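Local coordinates for protein fumarylacetoacetate hydrolase (Burkholderia xenovorans, PDB 5TI1) that probably hydrolyses fumarylacetoacetate to fumarate and acetoacetate, the last step of phenylalanine and tyrosine breakdown, using a bound divalent metal ion, at residues L142-Q147 with T284-W289; F44-D49 with D92-F97. One frame throughout, in Å; residues are numbered along the deposited sequence. Where two conformers were deposited one is given.

Contact 1 (L142-Q147 with T284-W289). With NA (sodium ion), chain L.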
loop_
_atom_site.group_PDB
_atom_site.type_symbol
_atom_site.label_atom_id
_atom_site.label_comp_id
_atom_site.label_asym_id
_atom_site.label_seq_id
_atom_site.Cartn_x
_atom_site.Cartn_y
_atom_site.Cartn_z
ATOM N N LEU B 142 -22.337 -6.144 7.540
ATOM C CA LEU B 142 -21.389 -6.540 6.500
ATOM C C LEU B 142 -20.102 -5.743 6.655
ATOM O O LEU B 142 -20.135 -4.511 6.763
ATOM C CB LEU B 142 -21.972 -6.327 5.105
ATOM C CG LEU B 142 -23.333 -6.985 4.925
ATOM C CD1 LEU B 142 -23.830 -6.754 3.504
ATOM C CD2 LEU B 142 -23.241 -8.466 5.271
ATOM N N HIS B 143 -18.976 -6.444 6.681
ATOM C CA HIS B 143 -17.686 -5.819 6.916
ATOM C C HIS B 143 -16.839 -5.907 5.655
ATOM O O HIS B 143 -17.161 -6.637 4.718
ATOM C CB HIS B 143 -16.971 -6.479 8.100
ATOM C CG HIS B 143 -17.875 -6.772 9.253
ATOM N ND1 HIS B 143 -18.256 -5.807 10.162
ATOM C CD2 HIS B 143 -18.492 -7.917 9.635
ATOM C CE1 HIS B 143 -19.062 -6.347 11.057
ATOM N NE2 HIS B 143 -19.225 -7.623 10.759
ATOM N N LEU B 144 -15.763 -5.126 5.640
ATOM C CA LEU B 144 -14.779 -5.178 4.568
ATOM C C LEU B 144 -14.471 -6.639 4.257
ATOM O O LEU B 144 -14.159 -7.412 5.167
ATOM C CB LEU B 144 -13.515 -4.418 4.969
ATOM C CG LEU B 144 -12.625 -4.001 3.803
ATOM C CD1 LEU B 144 -13.344 -2.934 2.972
ATOM C CD2 LEU B 144 -11.245 -3.523 4.284
ATOM N N PRO B 145 -14.624 -7.082 3.008
ATOM C CA PRO B 145 -14.581 -8.524 2.755
ATOM C C PRO B 145 -13.182 -9.117 2.789
ATOM O O PRO B 145 -13.053 -10.335 2.983
ATOM C CB PRO B 145 -15.202 -8.653 1.359
ATOM C CG PRO B 145 -14.927 -7.369 0.711
ATOM C CD PRO B 145 -15.099 -6.345 1.823
ATOM N N VAL B 146 -12.138 -8.313 2.613
ATOM C CA VAL B 146 -10.770 -8.824 2.601
ATOM C C VAL B 146 -9.879 -7.881 3.386
ATOM O O VAL B 146 -10.167 -6.687 3.508
ATOM C CB VAL B 146 -10.218 -8.997 1.162
ATOM C CG1 VAL B 146 -10.853 -10.186 0.481
ATOM C CG2 VAL B 146 -10.439 -7.719 0.346
ATOM N N GLN B 147 -8.802 -8.441 3.949
ATOM C CA GLN B 147 -7.686 -7.654 4.472
ATOM C C GLN B 147 -6.763 -7.354 3.300
ATOM O O GLN B 147 -6.113 -8.260 2.769
ATOM C CB GLN B 147 -6.939 -8.401 5.577
ATOM C CG GLN B 147 -5.836 -7.585 6.264
ATOM C CD GLN B 147 -4.501 -7.563 5.509
ATOM O OE1 GLN B 147 -4.091 -8.556 4.901
ATOM N NE2 GLN B 147 -3.815 -6.423 5.561
ATOM N N THR B 284 -11.512 5.525 0.502
ATOM C CA THR B 284 -11.926 4.790 -0.678
ATOM C C THR B 284 -12.943 3.768 -0.200
ATOM O O THR B 284 -12.687 3.066 0.780
ATOM C CB THR B 284 -10.732 4.110 -1.369
ATOM O OG1 THR B 284 -9.787 5.104 -1.794
ATOM C CG2 THR B 284 -11.203 3.318 -2.576
ATOM N N THR B 285 -14.108 3.710 -0.848
ATOM C CA THR B 285 -15.185 2.834 -0.404
ATOM C C THR B 285 -15.350 1.671 -1.380
ATOM O O THR B 285 -15.308 1.862 -2.597
ATOM C CB THR B 285 -16.507 3.613 -0.264
ATOM O OG1 THR B 285 -16.327 4.705 0.642
ATOM C CG2 THR B 285 -17.618 2.724 0.276
ATOM N N ILE B 286 -15.525 0.459 -0.852
ATOM C CA ILE B 286 -15.912 -0.664 -1.698
ATOM C C ILE B 286 -17.200 -1.293 -1.179
ATOM O O ILE B 286 -17.537 -1.213 0.009
ATOM C CB ILE B 286 -14.803 -1.736 -1.838
ATOM C CG1 ILE B 286 -14.440 -2.363 -0.485
ATOM C CG2 ILE B 286 -13.571 -1.141 -2.519
ATOM C CD1 ILE B 286 -13.472 -3.561 -0.618
ATOM N N SER B 287 -17.931 -1.915 -2.103
ATOM C CA SER B 287 -19.085 -2.710 -1.745
ATOM C C SER B 287 -18.640 -3.956 -0.978
ATOM O O SER B 287 -17.483 -4.384 -1.081
ATOM C CB SER B 287 -19.861 -3.102 -3.005
ATOM O OG SER B 287 -19.028 -3.800 -3.911
ATOM N N PRO B 288 -19.540 -4.558 -0.192
ATOM C CA PRO B 288 -19.113 -5.653 0.692
ATOM C C PRO B 288 -19.105 -7.043 0.065
ATOM O O PRO B 288 -18.449 -7.934 0.613
ATOM C CB PRO B 288 -20.127 -5.576 1.845
ATOM C CG PRO B 288 -21.358 -5.004 1.212
ATOM C CD PRO B 288 -20.888 -4.058 0.146
ATOM N N TRP B 289 -19.807 -7.259 -1.054
ATOM C CA TRP B 289 -19.950 -8.585 -1.653
ATOM C C TRP B 289 -18.981 -8.768 -2.824
ATOM O O TRP B 289 -19.047 -8.037 -3.819
ATOM C CB TRP B 289 -21.387 -8.820 -2.131
ATOM C CG TRP B 289 -22.397 -8.898 -1.021
ATOM C CD1 TRP B 289 -23.383 -7.993 -0.748
ATOM C CD2 TRP B 289 -22.506 -9.926 -0.024
ATOM N NE1 TRP B 289 -24.102 -8.395 0.350
ATOM C CE2 TRP B 289 -23.586 -9.574 0.818
ATOM C CE3 TRP B 289 -21.797 -11.105 0.238
ATOM C CZ2 TRP B 289 -23.981 -10.366 1.899
ATOM C CZ3 TRP B 289 -22.183 -11.885 1.316
ATOM C CH2 TRP B 289 -23.267 -11.513 2.132
HETATM NA NA NA L . -10.054 7.872 -2.535
HETATM O O HOH W 1 -18.424 -8.380 3.283
#

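Contact 2 (F44-D49 with D92-F97)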
loop_
_atom_site.group_PDB
_atom_site.type_symbol
_atom_site.label_atom_id
_atom_site.label_comp_id
_atom_site.label_asym_id
_atom_site.label_seq_id
_atom_site.Cartn_x
_atom_site.Cartn_y
_atom_site.Cartn_z
ATOM N N PHE B 44 -19.262 -13.672 -2.208
ATOM C CA PHE B 44 -18.661 -13.902 -0.899
ATOM C C PHE B 44 -18.481 -12.597 -0.134
ATOM O O PHE B 44 -18.116 -11.569 -0.716
ATOM C CB PHE B 44 -17.302 -14.598 -1.025
ATOM C CG PHE B 44 -17.393 -16.015 -1.495
ATOM C CD1 PHE B 44 -17.519 -17.051 -0.588
ATOM C CD2 PHE B 44 -17.353 -16.309 -2.842
ATOM C CE1 PHE B 44 -17.605 -18.367 -1.021
ATOM C CE2 PHE B 44 -17.437 -17.622 -3.287
ATOM C CZ PHE B 44 -17.564 -18.650 -2.374
ATOM N N GLY B 45 -18.713 -12.660 1.177
ATOM C CA GLY B 45 -18.521 -11.530 2.064
ATOM C C GLY B 45 -18.192 -11.995 3.467
ATOM O O GLY B 45 -18.086 -13.192 3.744
ATOM N N ILE B 46 -18.041 -11.023 4.363
ATOM C CA ILE B 46 -17.752 -11.256 5.773
ATOM C C ILE B 46 -18.844 -10.576 6.577
ATOM O O ILE B 46 -19.053 -9.361 6.445
ATOM C CB ILE B 46 -16.360 -10.725 6.168
ATOM C CG1 ILE B 46 -15.255 -11.501 5.432
ATOM C CG2 ILE B 46 -16.152 -10.800 7.671
ATOM C CD1 ILE B 46 -15.144 -12.952 5.833
ATOM N N PHE B 47 -19.541 -11.346 7.411
ATOM C CA PHE B 47 -20.674 -10.794 8.135
ATOM C C PHE B 47 -20.666 -11.264 9.581
ATOM O O PHE B 47 -19.974 -12.211 9.969
ATOM C CB PHE B 47 -22.016 -11.177 7.489
ATOM C CG PHE B 47 -22.461 -12.565 7.821
ATOM C CD1 PHE B 47 -21.884 -13.656 7.193
ATOM C CD2 PHE B 47 -23.446 -12.787 8.768
ATOM C CE1 PHE B 47 -22.280 -14.935 7.502
ATOM C CE2 PHE B 47 -23.851 -14.068 9.074
ATOM C CZ PHE B 47 -23.263 -15.143 8.444
ATOM N N SER B 48 -21.457 -10.554 10.367
ATOM C CA SER B 48 -21.833 -10.933 11.714
ATOM C C SER B 48 -23.283 -10.502 11.872
ATOM O O SER B 48 -23.847 -9.851 10.990
ATOM C CB SER B 48 -20.922 -10.276 12.749
ATOM O OG SER B 48 -21.053 -8.868 12.677
ATOM N N ASP B 49 -23.901 -10.884 12.984
ATOM C CA ASP B 49 -25.318 -10.584 13.151
ATOM C C ASP B 49 -25.598 -10.341 14.631
ATOM O O ASP B 49 -24.680 -10.305 15.455
ATOM C CB ASP B 49 -26.176 -11.711 12.557
ATOM C CG ASP B 49 -26.201 -12.949 13.431
ATOM O OD1 ASP B 49 -25.195 -13.230 14.109
ATOM O OD2 ASP B 49 -27.238 -13.643 13.447
ATOM N N ASP B 92 -12.183 -13.012 10.021
ATOM C CA ASP B 92 -12.581 -11.628 9.820
ATOM C C ASP B 92 -12.341 -11.147 8.396
ATOM O O ASP B 92 -12.556 -9.963 8.116
ATOM C CB ASP B 92 -11.827 -10.722 10.804
ATOM C CG ASP B 92 -12.180 -11.014 12.254
ATOM O OD1 ASP B 92 -13.227 -11.643 12.500
ATOM O OD2 ASP B 92 -11.413 -10.610 13.151
ATOM N N ALA B 93 -11.868 -12.020 7.512
ATOM C CA ALA B 93 -11.583 -11.664 6.134
ATOM C C ALA B 93 -11.596 -12.946 5.309
ATOM O O ALA B 93 -11.425 -14.044 5.842
ATOM C CB ALA B 93 -10.239 -10.948 6.006
ATOM N N LEU B 94 -11.802 -12.788 4.003
ATOM C CA LEU B 94 -11.873 -13.909 3.071
ATOM C C LEU B 94 -10.507 -14.421 2.646
ATOM O O LEU B 94 -10.445 -15.397 1.880
ATOM C CB LEU B 94 -12.651 -13.500 1.820
ATOM C CG LEU B 94 -14.165 -13.362 1.952
ATOM C CD1 LEU B 94 -14.745 -12.584 0.778
ATOM C CD2 LEU B 94 -14.767 -14.751 2.003
ATOM N N ASN B 95 -9.423 -13.786 3.104
ATOM C CA ASN B 95 -8.086 -14.082 2.575
ATOM C C ASN B 95 -7.762 -15.568 2.648
ATOM O O ASN B 95 -7.408 -16.190 1.638
ATOM C CB ASN B 95 -7.029 -13.269 3.324
ATOM C CG ASN B 95 -7.209 -11.770 3.145
ATOM O OD1 ASN B 95 -8.314 -11.247 3.290
ATOM N ND2 ASN B 95 -6.119 -11.072 2.834
ATOM N N ASP B 96 -7.886 -16.153 3.845
ATOM C CA ASP B 96 -7.532 -17.559 4.043
ATOM C C ASP B 96 -8.327 -18.480 3.120
ATOM O O ASP B 96 -7.776 -19.439 2.568
ATOM C CB ASP B 96 -7.751 -17.943 5.511
ATOM C CG ASP B 96 -6.684 -17.375 6.438
ATOM O OD1 ASP B 96 -5.691 -16.821 5.939
ATOM O OD2 ASP B 96 -6.840 -17.488 7.665
ATOM N N PHE B 97 -9.631 -18.224 2.960
ATOM C CA PHE B 97 -10.426 -19.045 2.049
ATOM C C PHE B 97 -10.017 -18.831 0.595
ATOM O O PHE B 97 -9.899 -19.797 -0.171
ATOM C CB PHE B 97 -11.921 -18.754 2.228
ATOM C CG PHE B 97 -12.761 -19.263 1.091
ATOM C CD1 PHE B 97 -12.961 -20.620 0.923
ATOM C CD2 PHE B 97 -13.315 -18.386 0.171
ATOM C CE1 PHE B 97 -13.725 -21.102 -0.128
ATOM C CE2 PHE B 97 -14.072 -18.862 -0.888
ATOM C CZ PHE B 97 -14.278 -20.220 -1.036
#

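Contact 1 (L142-Q147 with T284-W289)
The carbonyl oxygens of His143 and Pro288 are linked through one water, whose oxygen lies 2.6 Å from His143 O and 2.7 Å from Pro288 O, within hydrogen-bonding distance of both. The direct contacts are van der Waals, mostly between apolar groups, with a carbonyl oxygen and the indole nitrogen also touched by carbon. Pro145 lays its ring against the Pro288 carbonyl, CB 3.4 Å from Pro288 O, while its CD meets the Ile286 CD1 methyl. Ile286 reaches that far because CG1 sits between the backbone N and the carbonyl carbon (chi1 61°) and the chain then runs out extended. The same methyl lies 3.6 Å from CD1 of Leu144, the two side chains crossing at about a right angle. At the other end, the CD1 methyl of Leu142 rests against both Pro288 and the Trp289 indole, 3.8 Å from Pro288 CG and 3.6 Å from Trp289 NE1, oblique to the ring; CD2 lies near Trp289 CZ2. Phe37 meets that indole edge-to-face. The contact joins strand 140-143 of the N-terminal antiparallel sheet and the residues after it, through Pro145, to strand 284-292 of the C-terminal FAH-family region. That strand begins at Thr284, whose OG1 binds a sodium ion at 2.9 Å; Asp260, Trp261, Lys280 and Ala283 complete the site, and Asp260 is also a magnesium ligand. Ser287 O is buried without a partner in the model. With one water as the polar link, the contact probably depends mainly on burial of Leu, Pro, Ile and Trp carbon.

Contact 2 (F44-D49 with D92-F97)
Phe44 and Phe97 form the aromatic part of the contact. Phe97 CE2 lies over one face of the Phe44 ring, toward its rim and 3.6 Å from Phe44 CE1; the ring centroids are 5.0 Å apart and the planes inclined at 37°, an oblique pair. Phe97 extends from the first turn of helix 95-99 with CG anti to its backbone N (chi1 164°), which brings the ring to Phe44. Aliphatic packing follows beside it: Leu94 puts CD1 3.7 Å from Phe44 CB, and its CG lies 4.0 Å from CD1 of Ile46. Strand 44-49 belongs to a five-stranded antiparallel sheet in the N-terminal region, between strands 56-61 and 140-143, and here one face of it receives the loop that leads into helix 95-99. Val57 of strand 56-61 and Pro145 also touch Leu94. Side chain against backbone is the third kind. Ile46 points toward the loop and lays its two branches along it, CG2 3.7 Å from Asp92 O and CD1 3.6 Å from Ala93 C.

Overall arrangement
Both contacts are buried, but contact 1 lies deeper, its centre about 9 Å from the centre of the chain against about 16 Å for contact 2, where Asp92 is exposed. They share the N-terminal antiparallel sheet: strands 44-49 and 140-143 are neighbours, joined by a probable backbone hydrogen bond from His143 N to Ile46 O (2.9 Å). Asn95 ND2 also probably hydrogen-bonds to Gln147 O, tying the start of helix 95-99 to segment 142-147. Contact 2 stays within the N-terminal region, setting a loop and helix on the sheet with paired phenylalanines and aliphatic groups. Contact 1 instead joins that sheet's edge strand to the metal-bearing C-terminal region, through prolines, methyl groups and a water bridge.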